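Local coordinates for protein putative cytochrome P450 154A1 (Streptomyces coelicolor, PDB 1ODO) that is a putative bacterial cytochrome P450, a mainly helical haem protein that holds 4-phenyl-1H-imidazole in its pocket, at residues L78-A83 / D172-T177; P116-M121 / R361-L366; L125-A130 / F372-D377; R284-V289 / I394-Q399; L378-P383 / Q399-L404. All blocks are in the same frame, centred on the assembly; numbering follows the deposited sequence.

Contacts 1 and 4 are buried and lie near the bound groups: contact 1 supplies two rings of the 4-phenyl-1H-imidazole pocket, contact 4 includes a haem-pocket alanine, and they touch where F175 packs on I394 and S395. Contacts 2 and 3 join the same helices, 108-131 and 357-374, at successive points; contact 2 is buried and apolar, whereas contact 3, farther from the centre of the chain, adds a salt bridge at its rim. Contact 5, also partly buried, follows helix 357-374 and pairs short strands, touching contact 3 through F372 and L378. It shares Q399 with contact 4, so one C-terminal run goes from side-chain amide hydrogen bonds in the interior to strand pairing near the surface.

Contact 1: residues L78-A83 / D172-T177; sequences LALWVA and DGVFDT. With PIM (4-phenyl-1H-imidazole), chain C.
W81 turns the edge of its six-membered ring onto the face of F175, with CH2 3.6 Å from F175 CE2. This is a T-shaped pair, planes at 88°, centroids 5.2 Å apart. On the pyrrole side the same indole reaches the backbone of helix 161-175: NE1 donates to V174 O at 3.3 Å, and the acceptor lies in the ring plane. A water also bonds to V174 O, 2.6 Å away, and accepts a weak bond from NE1. V174 CG1 packs beside the indole, while its other methyl, CG2, meets L80 CD2. At the other end of the contact, L78 CD2 touches T177 CG2 at 3.9 Å; T177 OG1 is turned to other partners, P12 O and L393 N.

Both rings line the pocket of 4-phenyl-1H-imidazole. Its phenyl ring lies over one face of W81, displaced toward the rim, with C10 3.6 Å from W81 CZ3, and its C7 comes 3.7 Å from F175 CZ. I394 touches both aromatic side chains. The indole is thus held at its edge by a hydrogen bond and by the face of F175, which probably helps to fix its rotation, and the surface it presents to the ligand is aromatic and apolar.

Contact 2: residues P116-M121 / R361-L366; sequences PAVEAM and RMEVTL
This is a buried, apolar helix-to-helix contact between 116-121, on helix 108-131, and 361-366, on helix 357-374. The local axes run 10.1 Å apart at closest and cross at -42°, with the helices heading broadly the same way. V118 points toward the partner helix and divides its two methyls: CG2 meets M362 CE at 3.6 Å, and CG1 lies 3.7 Å from L366 CD1. M362 sends its chain out extended until a bend at chi3 (74°) turns the terminal methyl onto the valine. L366 comes across V118 and E119 at about a right angle, both its methyls abutting E119 CG from one side; CD1 is 3.6 Å from that carbon. Here the acidic residue contributes mainly methylene surface.

One turn of helix 357-374 serves several neighbours. E363, beside V118, also touches the haem and helix 147-157, and V364 packs on helix 247-260. Within helix 108-131, R115 and V122 extend the surface around L366.

Contact 3: residues L125-A130 / F372-D377; sequences LVDRLA and FGRFPD
R374 reaches over V126 to grip D127. With chi1 at -166° its CG is opposite the backbone N, and bends at chi2 and chi3, 74° and 65°, fold the chain so that the guanidinium settles with one face over V126 CG1. NH1 and NH2 both take D127 OD1 at 2.7 Å in an end-on salt bridge, each bond distinctly bent, as sharing one oxygen requires. The two bonds arrive differently: NH1 comes on the anti lone pair, away from the other oxygen, whereas NH2 approaches from above the carboxylate plane. D127 begins by pointing away from the partner, yet its carboxylate swings back to meet the arginine. V126 CG1 also lies 3.7 Å from R374 CB, beside the aliphatic start of the chain.

Helices 108-131 and 357-374 meet here near their C-terminal ends in the P450 fold, and F375 is the first residue to depart from the helical course of 357-374. Its ring packs one face against R374 CG. CE1 stands 3.8 Å from V126 CG1, and CZ is 3.9 Å from L129 CB. At the ring edge CZ comes 3.7 Å from A130 N. H406 and L405 also meet this ring.

Contact 4: residues R284-V289 / I394-Q399; sequences RHEPAV and ISNGHQ
The amide of N396 carries this contact, and both its ND2 bonds lie in the amide plane. One N-H goes to E286 OE1 at 3.0 Å, the other to P287 O at 3.0 Å. The carboxylate of E286 is turned 53° from the amide, and the nitrogen meets OE1 on its anti side, somewhat out of the carboxylate plane. A chi1 of 177° carries N396 CG opposite its own N and sends the amide into the turn after helix 275-285; the glutamate chain, bent at chi2, brings its oxygen to the same spot. P287 O is met from above its carbonyl plane.

N396 N donates to A288 O at 3.0 Å. That oxygen also receives a water bonded to S395 OG and lies 3.4 Å from S395 CA in a CA-H...O contact. V289 and S395 form a single backbone bridge. V289 CG1 and I394 CG2 lie side by side, 4.0 Å apart, while A288 turns its methyl away and touches the haem.

H17 is a second partner of E286 OE1. Two donors therefore converge on one buried carboxylate oxygen, which would probably stabilise its negative charge, and the asparagine ties that glutamate to the backbone beside the haem pocket.

Contact 5: residues L378-P383 / Q399-L404; sequences LRLADP and QRLPVL
L401 opens the contact just ahead of the strand, its CD1 meeting L380 CD2 at about a right angle, 4.2 Å apart, while its N is hydrogen-bonded to D139 OD1. P402 follows: its carbonyl takes the N-H of A381 at 2.9 Å in a nearly straight bond, although the donor sits well above the carbonyl plane. A water that accepts from D382 N also sits close to this oxygen.

V403 stands across from L380 as a non-hydrogen-bonded antiparallel pair whose side chains diverge. V403 CG2 instead reaches L378 CD1 at 3.9 Å, on the side facing helix 247-260, where L259 touches both residues. Strand 402-404 is the middle one of a small three-stranded antiparallel sheet, with 379-380 along one edge and 138-139 along the other.

L404 completes the hydrogen-bonded pair with R379. Its N gives the shorter bond, 2.8 Å to R379 O, and its carbonyl receives R379 N at 3.2 Å. On that face of the sheet R379 lays its guanidinium over L404, NH2 lying 3.5 Å from L404 CD1. A chi1 of 65° starts the arginine chain between its N and carbonyl carbon, and it then runs extended to NE; NH1 is hydrogen-bonded to H406 O.

Contact 1: residues L78-A83 / D172-T177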
# COMPACT_ATOMS: atom_id res chain seq x y z
N LEU A 78 -4.56 11.27 11.50
CA LEU A 78 -4.86 10.35 10.41
C LEU A 78 -6.28 10.51 9.86
O LEU A 78 -6.78 9.64 9.16
CB LEU A 78 -4.68 8.90 10.88
CG LEU A 78 -3.30 8.50 11.41
CD1 LEU A 78 -3.27 7.00 11.65
CD2 LEU A 78 -2.23 8.90 10.42
N ALA A 79 -6.91 11.65 10.17
CA ALA A 79 -8.27 11.93 9.71
C ALA A 79 -8.53 11.69 8.23
O ALA A 79 -9.59 11.19 7.86
CB ALA A 79 -8.65 13.36 10.08
N LEU A 80 -7.58 12.06 7.37
CA LEU A 80 -7.75 11.88 5.93
C LEU A 80 -8.06 10.43 5.53
O LEU A 80 -8.77 10.20 4.55
CB LEU A 80 -6.50 12.35 5.18
CG LEU A 80 -6.62 12.33 3.65
CD1 LEU A 80 -7.70 13.31 3.20
CD2 LEU A 80 -5.28 12.70 3.03
N TRP A 81 -7.53 9.47 6.28
CA TRP A 81 -7.77 8.07 5.96
C TRP A 81 -9.23 7.65 6.12
O TRP A 81 -9.66 6.67 5.50
CB TRP A 81 -6.90 7.17 6.85
CG TRP A 81 -5.46 7.16 6.45
CD1 TRP A 81 -4.52 8.10 6.74
CD2 TRP A 81 -4.80 6.17 5.65
NE1 TRP A 81 -3.31 7.77 6.16
CE2 TRP A 81 -3.46 6.59 5.49
CE3 TRP A 81 -5.22 4.97 5.04
CZ2 TRP A 81 -2.53 5.85 4.75
CZ3 TRP A 81 -4.29 4.24 4.31
CH2 TRP A 81 -2.96 4.68 4.17
N VAL A 82 -9.98 8.38 6.94
CA VAL A 82 -11.38 8.05 7.16
C VAL A 82 -12.35 9.17 6.78
O VAL A 82 -13.56 8.96 6.80
CB VAL A 82 -11.63 7.69 8.65
CG1 VAL A 82 -10.69 6.56 9.07
CG2 VAL A 82 -11.42 8.91 9.54
N ALA A 83 -11.83 10.34 6.43
CA ALA A 83 -12.68 11.46 6.07
C ALA A 83 -12.96 11.63 4.58
O ALA A 83 -13.90 12.34 4.20
CB ALA A 83 -12.09 12.76 6.64
N ASP A 172 3.89 11.28 0.28
CA ASP A 172 4.77 10.77 1.33
C ASP A 172 4.16 11.21 2.67
O ASP A 172 4.12 10.45 3.64
CB ASP A 172 6.17 11.37 1.19
CG ASP A 172 7.10 10.97 2.32
OD1 ASP A 172 7.51 9.79 2.37
OD2 ASP A 172 7.40 11.84 3.18
N GLY A 173 3.70 12.46 2.70
CA GLY A 173 3.10 12.99 3.92
C GLY A 173 1.88 12.21 4.38
O GLY A 173 1.64 12.08 5.57
N VAL A 174 1.11 11.69 3.43
CA VAL A 174 -0.09 10.92 3.76
C VAL A 174 0.26 9.69 4.61
O VAL A 174 -0.52 9.29 5.47
CB VAL A 174 -0.84 10.48 2.49
CG1 VAL A 174 -1.98 9.53 2.85
CG2 VAL A 174 -1.40 11.70 1.77
N PHE A 175 1.43 9.12 4.37
CA PHE A 175 1.87 7.94 5.12
C PHE A 175 2.79 8.27 6.29
O PHE A 175 3.19 7.37 7.04
CB PHE A 175 2.56 6.93 4.20
CG PHE A 175 1.61 6.24 3.26
CD1 PHE A 175 1.15 6.88 2.11
CD2 PHE A 175 1.16 4.95 3.53
CE1 PHE A 175 0.25 6.25 1.25
CE2 PHE A 175 0.27 4.31 2.68
CZ PHE A 175 -0.19 4.96 1.53
N ASP A 176 3.13 9.54 6.46
CA ASP A 176 4.01 9.96 7.55
C ASP A 176 3.21 10.05 8.85
O ASP A 176 2.62 11.08 9.14
CB ASP A 176 4.63 11.32 7.24
CG ASP A 176 5.70 11.71 8.22
OD1 ASP A 176 5.72 11.14 9.34
OD2 ASP A 176 6.53 12.57 7.88
N THR A 177 3.21 8.97 9.63
CA THR A 177 2.48 8.96 10.88
C THR A 177 3.16 9.67 12.05
O THR A 177 2.71 9.56 13.19
CB THR A 177 2.12 7.51 11.29
OG1 THR A 177 3.30 6.70 11.27
CG2 THR A 177 1.10 6.92 10.31
N1 PIM C . -2.33 2.74 -1.21
C2 PIM C . -2.24 1.54 -1.89
N3 PIM C . -3.38 1.07 -2.01
C4 PIM C . -4.27 1.88 -1.45
C5 PIM C . -3.63 2.94 -0.95
C6 PIM C . -4.15 4.15 -0.22
C7 PIM C . -3.42 5.37 -0.32
C8 PIM C . -3.91 6.54 0.38
C9 PIM C . -5.10 6.43 1.13
C10 PIM C . -5.83 5.21 1.22
C11 PIM C . -5.31 4.07 0.53
O HOH W 1 -1.87 10.47 7.37

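Contact 2: residues P116-M121 / R361-L366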
# COMPACT_ATOMS: atom_id res chain seq x y z
N PRO A 116 3.14 -4.23 -22.32
CA PRO A 116 4.17 -3.65 -23.18
C PRO A 116 4.63 -2.27 -22.71
O PRO A 116 5.83 -1.99 -22.68
CB PRO A 116 3.49 -3.59 -24.54
CG PRO A 116 2.58 -4.78 -24.50
CD PRO A 116 1.98 -4.66 -23.12
N ALA A 117 3.68 -1.42 -22.33
CA ALA A 117 4.02 -0.08 -21.87
C ALA A 117 4.81 -0.14 -20.57
O ALA A 117 5.81 0.56 -20.41
CB ALA A 117 2.75 0.74 -21.67
N VAL A 118 4.38 -0.98 -19.63
CA VAL A 118 5.08 -1.10 -18.36
C VAL A 118 6.48 -1.68 -18.56
O VAL A 118 7.44 -1.21 -17.96
CB VAL A 118 4.28 -1.97 -17.36
CG1 VAL A 118 5.04 -2.09 -16.03
CG2 VAL A 118 2.91 -1.34 -17.12
N GLU A 119 6.60 -2.69 -19.42
CA GLU A 119 7.91 -3.28 -19.67
C GLU A 119 8.86 -2.21 -20.20
O GLU A 119 10.03 -2.17 -19.83
CB GLU A 119 7.81 -4.43 -20.68
CG GLU A 119 7.03 -5.63 -20.18
CD GLU A 119 7.30 -6.88 -21.00
OE1 GLU A 119 8.48 -7.32 -21.03
OE2 GLU A 119 6.35 -7.43 -21.60
N ALA A 120 8.35 -1.36 -21.09
CA ALA A 120 9.15 -0.29 -21.68
C ALA A 120 9.64 0.65 -20.58
O ALA A 120 10.80 1.06 -20.57
CB ALA A 120 8.33 0.47 -22.72
N MET A 121 8.75 1.01 -19.67
CA MET A 121 9.10 1.91 -18.57
C MET A 121 10.19 1.26 -17.71
O MET A 121 11.14 1.92 -17.29
CB MET A 121 7.88 2.20 -17.70
CG MET A 121 6.82 3.05 -18.39
SD MET A 121 5.30 3.15 -17.41
CE MET A 121 4.06 3.26 -18.69
N ARG A 361 1.38 -6.21 -8.86
CA ARG A 361 2.08 -7.48 -9.01
C ARG A 361 2.89 -7.47 -10.31
O ARG A 361 4.06 -7.87 -10.31
CB ARG A 361 1.07 -8.63 -9.00
CG ARG A 361 0.63 -9.03 -7.59
CD ARG A 361 -0.56 -9.99 -7.59
NE ARG A 361 -0.65 -10.74 -6.34
CZ ARG A 361 -1.78 -11.04 -5.71
NH1 ARG A 361 -2.95 -10.66 -6.21
NH2 ARG A 361 -1.74 -11.75 -4.59
N MET A 362 2.30 -6.98 -11.39
CA MET A 362 3.02 -6.94 -12.66
C MET A 362 4.23 -6.02 -12.59
O MET A 362 5.31 -6.37 -13.05
CB MET A 362 2.09 -6.49 -13.80
CG MET A 362 2.74 -6.60 -15.17
SD MET A 362 1.60 -6.29 -16.53
CE MET A 362 1.42 -4.54 -16.38
N GLU A 363 4.04 -4.83 -12.00
CA GLU A 363 5.13 -3.87 -11.87
C GLU A 363 6.34 -4.47 -11.17
O GLU A 363 7.47 -4.35 -11.65
CB GLU A 363 4.67 -2.64 -11.09
CG GLU A 363 3.79 -1.67 -11.88
CD GLU A 363 3.46 -0.42 -11.09
OE1 GLU A 363 4.36 0.12 -10.41
OE2 GLU A 363 2.30 0.04 -11.15
N VAL A 364 6.11 -5.11 -10.03
CA VAL A 364 7.19 -5.71 -9.27
C VAL A 364 7.85 -6.90 -9.96
O VAL A 364 9.08 -7.00 -9.98
CB VAL A 364 6.72 -6.14 -7.87
CG1 VAL A 364 7.90 -6.64 -7.05
CG2 VAL A 364 6.05 -4.97 -7.16
N THR A 365 7.05 -7.80 -10.52
CA THR A 365 7.63 -8.96 -11.19
C THR A 365 8.50 -8.51 -12.37
O THR A 365 9.61 -9.01 -12.55
CB THR A 365 6.54 -9.95 -11.67
OG1 THR A 365 5.67 -9.31 -12.61
CG2 THR A 365 5.71 -10.44 -10.48
N LEU A 366 8.00 -7.55 -13.15
CA LEU A 366 8.75 -7.05 -14.30
C LEU A 366 10.04 -6.35 -13.85
O LEU A 366 11.11 -6.55 -14.44
CB LEU A 366 7.90 -6.08 -15.11
CG LEU A 366 6.83 -6.70 -16.02
CD1 LEU A 366 6.05 -5.59 -16.70
CD2 LEU A 366 7.50 -7.60 -17.05

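Contact 3: residues L125-A130 / F372-D377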
# COMPACT_ATOMS: atom_id res chain seq x y z
N LEU A 125 14.15 2.62 -17.12
CA LEU A 125 14.74 2.90 -15.82
C LEU A 125 15.96 2.03 -15.56
O LEU A 125 16.93 2.47 -14.94
CB LEU A 125 13.69 2.69 -14.72
CG LEU A 125 12.60 3.77 -14.67
CD1 LEU A 125 11.49 3.34 -13.72
CD2 LEU A 125 13.21 5.10 -14.23
N VAL A 126 15.92 0.78 -16.02
CA VAL A 126 17.06 -0.11 -15.82
C VAL A 126 18.21 0.33 -16.73
O VAL A 126 19.37 0.30 -16.31
CB VAL A 126 16.68 -1.58 -16.09
CG1 VAL A 126 17.91 -2.48 -15.96
CG2 VAL A 126 15.62 -2.02 -15.08
N ASP A 127 17.90 0.76 -17.95
CA ASP A 127 18.94 1.20 -18.87
C ASP A 127 19.67 2.38 -18.24
O ASP A 127 20.90 2.47 -18.32
CB ASP A 127 18.34 1.67 -20.21
CG ASP A 127 17.87 0.52 -21.07
OD1 ASP A 127 18.39 -0.60 -20.91
OD2 ASP A 127 16.99 0.76 -21.93
N ARG A 128 18.91 3.28 -17.62
CA ARG A 128 19.49 4.45 -16.97
C ARG A 128 20.48 4.04 -15.89
O ARG A 128 21.53 4.65 -15.73
CB ARG A 128 18.39 5.31 -16.34
CG ARG A 128 17.64 6.19 -17.32
CD ARG A 128 16.42 6.80 -16.65
NE ARG A 128 16.70 7.18 -15.27
CZ ARG A 128 15.79 7.65 -14.42
NH1 ARG A 128 14.54 7.82 -14.82
NH2 ARG A 128 16.14 7.96 -13.18
N LEU A 129 20.13 3.00 -15.14
CA LEU A 129 20.99 2.50 -14.08
C LEU A 129 22.32 2.06 -14.68
O LEU A 129 23.38 2.28 -14.11
CB LEU A 129 20.34 1.31 -13.38
CG LEU A 129 19.08 1.56 -12.54
CD1 LEU A 129 18.51 0.24 -12.06
CD2 LEU A 129 19.43 2.46 -11.37
N ALA A 130 22.23 1.43 -15.85
CA ALA A 130 23.41 0.94 -16.56
C ALA A 130 24.36 2.05 -17.00
O ALA A 130 25.53 1.80 -17.29
CB ALA A 130 22.99 0.11 -17.76
N PHE A 372 17.58 -7.89 -12.10
CA PHE A 372 18.52 -8.98 -11.91
C PHE A 372 18.99 -9.59 -13.23
O PHE A 372 20.02 -10.26 -13.29
CB PHE A 372 17.93 -10.06 -11.00
CG PHE A 372 17.86 -9.65 -9.56
CD1 PHE A 372 16.75 -8.97 -9.07
CD2 PHE A 372 18.94 -9.89 -8.71
CE1 PHE A 372 16.72 -8.53 -7.74
CE2 PHE A 372 18.91 -9.45 -7.39
CZ PHE A 372 17.80 -8.77 -6.90
N GLY A 373 18.23 -9.34 -14.29
CA GLY A 373 18.60 -9.87 -15.59
C GLY A 373 19.74 -9.04 -16.15
O GLY A 373 20.66 -9.56 -16.78
N ARG A 374 19.70 -7.73 -15.89
CA ARG A 374 20.72 -6.81 -16.37
C ARG A 374 21.95 -6.79 -15.47
O ARG A 374 23.08 -6.68 -15.95
CB ARG A 374 20.16 -5.39 -16.47
CG ARG A 374 21.03 -4.43 -17.26
CD ARG A 374 20.94 -4.73 -18.75
NE ARG A 374 19.59 -4.47 -19.25
CZ ARG A 374 19.12 -3.26 -19.54
NH1 ARG A 374 19.88 -2.19 -19.40
NH2 ARG A 374 17.87 -3.12 -19.97
N PHE A 375 21.74 -6.89 -14.16
CA PHE A 375 22.85 -6.88 -13.22
C PHE A 375 22.86 -8.14 -12.35
O PHE A 375 22.41 -8.12 -11.20
CB PHE A 375 22.77 -5.65 -12.31
CG PHE A 375 22.58 -4.36 -13.06
CD1 PHE A 375 21.32 -3.79 -13.17
CD2 PHE A 375 23.66 -3.72 -13.65
CE1 PHE A 375 21.13 -2.60 -13.87
CE2 PHE A 375 23.49 -2.53 -14.35
CZ PHE A 375 22.22 -1.96 -14.46
N PRO A 376 23.40 -9.25 -12.88
CA PRO A 376 23.46 -10.50 -12.12
C PRO A 376 24.34 -10.42 -10.87
O PRO A 376 24.24 -11.27 -9.98
CB PRO A 376 23.98 -11.50 -13.15
CG PRO A 376 24.87 -10.66 -14.01
CD PRO A 376 24.02 -9.41 -14.20
N ASP A 377 25.20 -9.41 -10.81
CA ASP A 377 26.09 -9.24 -9.67
C ASP A 377 25.61 -8.17 -8.69
O ASP A 377 26.37 -7.71 -7.84
CB ASP A 377 27.50 -8.89 -10.14
CG ASP A 377 28.20 -10.06 -10.82
OD1 ASP A 377 29.36 -9.88 -11.25
OD2 ASP A 377 27.59 -11.14 -10.92

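Contact 4: residues R284-V289 / I394-Q399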
# COMPACT_ATOMS: atom_id res chain seq x y z
N ARG A 284 3.75 -11.51 1.57
CA ARG A 284 3.37 -12.16 2.82
C ARG A 284 4.32 -11.80 3.96
O ARG A 284 3.89 -11.37 5.03
CB ARG A 284 3.38 -13.69 2.66
CG ARG A 284 2.91 -14.45 3.92
CD ARG A 284 3.29 -15.93 3.85
NE ARG A 284 4.73 -16.12 4.01
CZ ARG A 284 5.37 -16.01 5.17
NH1 ARG A 284 4.70 -15.74 6.28
NH2 ARG A 284 6.69 -16.15 5.22
N HIS A 285 5.62 -11.97 3.71
CA HIS A 285 6.69 -11.69 4.67
C HIS A 285 6.94 -10.23 5.03
O HIS A 285 7.21 -9.91 6.20
CB HIS A 285 7.98 -12.35 4.14
CG HIS A 285 9.06 -12.49 5.17
ND1 HIS A 285 10.20 -11.72 5.17
CD2 HIS A 285 9.18 -13.33 6.23
CE1 HIS A 285 10.98 -12.08 6.17
NE2 HIS A 285 10.38 -13.06 6.83
N GLU A 286 6.89 -9.34 4.05
CA GLU A 286 7.11 -7.92 4.31
C GLU A 286 6.17 -7.07 3.45
O GLU A 286 6.61 -6.37 2.54
CB GLU A 286 8.56 -7.54 4.01
CG GLU A 286 9.58 -8.24 4.91
CD GLU A 286 9.55 -7.75 6.35
OE1 GLU A 286 8.63 -6.98 6.73
OE2 GLU A 286 10.45 -8.15 7.12
N PRO A 287 4.86 -7.14 3.74
CA PRO A 287 3.85 -6.37 2.99
C PRO A 287 4.08 -4.87 3.14
O PRO A 287 4.57 -4.41 4.18
CB PRO A 287 2.54 -6.84 3.61
CG PRO A 287 2.93 -7.19 5.02
CD PRO A 287 4.24 -7.91 4.83
N ALA A 288 3.72 -4.10 2.11
CA ALA A 288 3.88 -2.65 2.12
C ALA A 288 3.00 -1.88 3.10
O ALA A 288 3.38 -0.79 3.55
CB ALA A 288 3.69 -2.10 0.70
N VAL A 289 1.82 -2.42 3.41
CA VAL A 289 0.90 -1.77 4.33
C VAL A 289 0.73 -2.69 5.55
O VAL A 289 0.14 -3.76 5.45
CB VAL A 289 -0.47 -1.54 3.66
CG1 VAL A 289 -1.46 -0.96 4.67
CG2 VAL A 289 -0.30 -0.60 2.48
N ILE A 394 2.29 2.68 9.11
CA ILE A 394 1.59 2.07 7.98
C ILE A 394 2.53 1.52 6.92
O ILE A 394 2.51 0.32 6.63
CB ILE A 394 0.62 3.09 7.33
CG1 ILE A 394 -0.39 3.58 8.38
CG2 ILE A 394 -0.11 2.45 6.16
CD1 ILE A 394 -1.34 4.65 7.88
N SER A 395 3.36 2.38 6.33
CA SER A 395 4.30 1.95 5.30
C SER A 395 5.45 1.10 5.84
O SER A 395 6.01 1.40 6.89
CB SER A 395 4.89 3.16 4.57
OG SER A 395 3.88 3.85 3.85
N ASN A 396 5.79 0.04 5.10
CA ASN A 396 6.86 -0.87 5.48
C ASN A 396 7.95 -0.91 4.41
O ASN A 396 7.85 -1.64 3.42
CB ASN A 396 6.28 -2.27 5.71
CG ASN A 396 7.35 -3.31 6.06
OD1 ASN A 396 8.38 -2.98 6.65
ND2 ASN A 396 7.09 -4.56 5.71
N GLY A 397 9.00 -0.11 4.60
CA GLY A 397 10.09 -0.08 3.65
C GLY A 397 11.34 0.49 4.28
O GLY A 397 11.33 0.87 5.45
N HIS A 398 12.43 0.54 3.51
CA HIS A 398 13.69 1.07 4.02
C HIS A 398 13.81 2.51 3.55
O HIS A 398 13.34 2.86 2.47
CB HIS A 398 14.88 0.26 3.47
CG HIS A 398 14.88 -1.18 3.87
ND1 HIS A 398 14.25 -2.16 3.13
CD2 HIS A 398 15.41 -1.81 4.95
CE1 HIS A 398 14.40 -3.33 3.73
NE2 HIS A 398 15.10 -3.14 4.84
N GLN A 399 14.44 3.36 4.35
CA GLN A 399 14.60 4.76 3.97
C GLN A 399 15.46 4.87 2.72
O GLN A 399 15.30 5.79 1.92
CB GLN A 399 15.23 5.55 5.12
CG GLN A 399 14.28 5.78 6.29
CD GLN A 399 14.91 6.57 7.42
OE1 GLN A 399 15.67 7.51 7.18
NE2 GLN A 399 14.60 6.20 8.65
O HOH W 2 3.23 1.59 1.70

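Contact 5: residues L378-P383 / Q399-L404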
# COMPACT_ATOMS: atom_id res chain seq x y z
N LEU A 378 24.35 -7.78 -8.81
CA LEU A 378 23.78 -6.77 -7.93
C LEU A 378 24.01 -7.16 -6.48
O LEU A 378 23.87 -8.33 -6.12
CB LEU A 378 22.28 -6.64 -8.20
CG LEU A 378 21.52 -5.58 -7.40
CD1 LEU A 378 21.94 -4.19 -7.85
CD2 LEU A 378 20.02 -5.77 -7.61
N ARG A 379 24.36 -6.19 -5.64
CA ARG A 379 24.60 -6.46 -4.22
C ARG A 379 24.50 -5.18 -3.39
O ARG A 379 24.62 -4.08 -3.91
CB ARG A 379 25.99 -7.06 -4.04
CG ARG A 379 27.12 -6.12 -4.41
CD ARG A 379 28.48 -6.79 -4.29
NE ARG A 379 29.58 -5.87 -4.57
CZ ARG A 379 29.77 -5.27 -5.74
NH1 ARG A 379 28.92 -5.49 -6.75
NH2 ARG A 379 30.79 -4.45 -5.91
N LEU A 380 24.27 -5.34 -2.09
CA LEU A 380 24.17 -4.19 -1.20
C LEU A 380 25.52 -3.48 -1.18
O LEU A 380 26.56 -4.14 -1.17
CB LEU A 380 23.82 -4.64 0.23
CG LEU A 380 22.41 -5.19 0.44
CD1 LEU A 380 22.29 -5.78 1.84
CD2 LEU A 380 21.39 -4.08 0.24
N ALA A 381 25.49 -2.16 -1.20
CA ALA A 381 26.72 -1.36 -1.19
C ALA A 381 27.53 -1.66 0.07
O ALA A 381 28.76 -1.67 0.04
CB ALA A 381 26.38 0.12 -1.24
N ASP A 382 26.84 -1.90 1.18
CA ASP A 382 27.49 -2.21 2.45
C ASP A 382 26.56 -3.07 3.30
O ASP A 382 25.71 -2.56 4.02
CB ASP A 382 27.82 -0.91 3.20
CG ASP A 382 28.52 -1.16 4.53
OD1 ASP A 382 28.77 -2.34 4.86
OD2 ASP A 382 28.80 -0.18 5.24
N PRO A 383 26.73 -4.40 3.23
CA PRO A 383 25.92 -5.37 3.98
C PRO A 383 25.89 -5.15 5.49
O PRO A 383 24.92 -5.52 6.16
CB PRO A 383 26.55 -6.71 3.60
CG PRO A 383 27.04 -6.46 2.21
CD PRO A 383 27.67 -5.10 2.33
N GLN A 399 14.44 3.36 4.35
CA GLN A 399 14.60 4.76 3.97
C GLN A 399 15.46 4.87 2.72
O GLN A 399 15.30 5.79 1.92
CB GLN A 399 15.23 5.55 5.12
CG GLN A 399 14.28 5.78 6.29
CD GLN A 399 14.91 6.57 7.42
OE1 GLN A 399 15.67 7.51 7.18
NE2 GLN A 399 14.60 6.20 8.65
N ARG A 400 16.37 3.92 2.57
CA ARG A 400 17.28 3.89 1.42
C ARG A 400 17.67 2.45 1.13
O ARG A 400 17.60 1.59 2.00
CB ARG A 400 18.51 4.74 1.73
CG ARG A 400 19.18 4.39 3.05
CD ARG A 400 20.04 5.54 3.59
NE ARG A 400 21.08 5.94 2.66
CZ ARG A 400 20.90 6.78 1.65
NH1 ARG A 400 19.70 7.31 1.43
NH2 ARG A 400 21.90 7.09 0.84
N LEU A 401 18.07 2.18 -0.11
CA LEU A 401 18.48 0.84 -0.52
C LEU A 401 19.73 0.97 -1.37
O LEU A 401 19.69 0.83 -2.60
CB LEU A 401 17.35 0.16 -1.31
CG LEU A 401 17.55 -1.32 -1.64
CD1 LEU A 401 17.78 -2.12 -0.36
CD2 LEU A 401 16.33 -1.85 -2.38
N PRO A 402 20.88 1.26 -0.72
CA PRO A 402 22.19 1.43 -1.35
C PRO A 402 22.74 0.13 -1.93
O PRO A 402 22.96 -0.84 -1.20
CB PRO A 402 23.07 1.95 -0.21
CG PRO A 402 22.08 2.58 0.75
CD PRO A 402 20.95 1.57 0.71
N VAL A 403 22.96 0.12 -3.24
CA VAL A 403 23.49 -1.06 -3.91
C VAL A 403 24.63 -0.72 -4.87
O VAL A 403 24.87 0.45 -5.18
CB VAL A 403 22.40 -1.77 -4.76
CG1 VAL A 403 21.24 -2.21 -3.89
CG2 VAL A 403 21.93 -0.82 -5.86
N LEU A 404 25.31 -1.77 -5.32
CA LEU A 404 26.42 -1.67 -6.26
C LEU A 404 25.95 -2.57 -7.40
O LEU A 404 25.72 -3.76 -7.21
CB LEU A 404 27.71 -2.20 -5.64
CG LEU A 404 28.33 -1.27 -4.59
CD1 LEU A 404 29.50 -1.96 -3.89
CD2 LEU A 404 28.80 0.02 -5.28
O HOH W 3 23.90 -1.11 1.43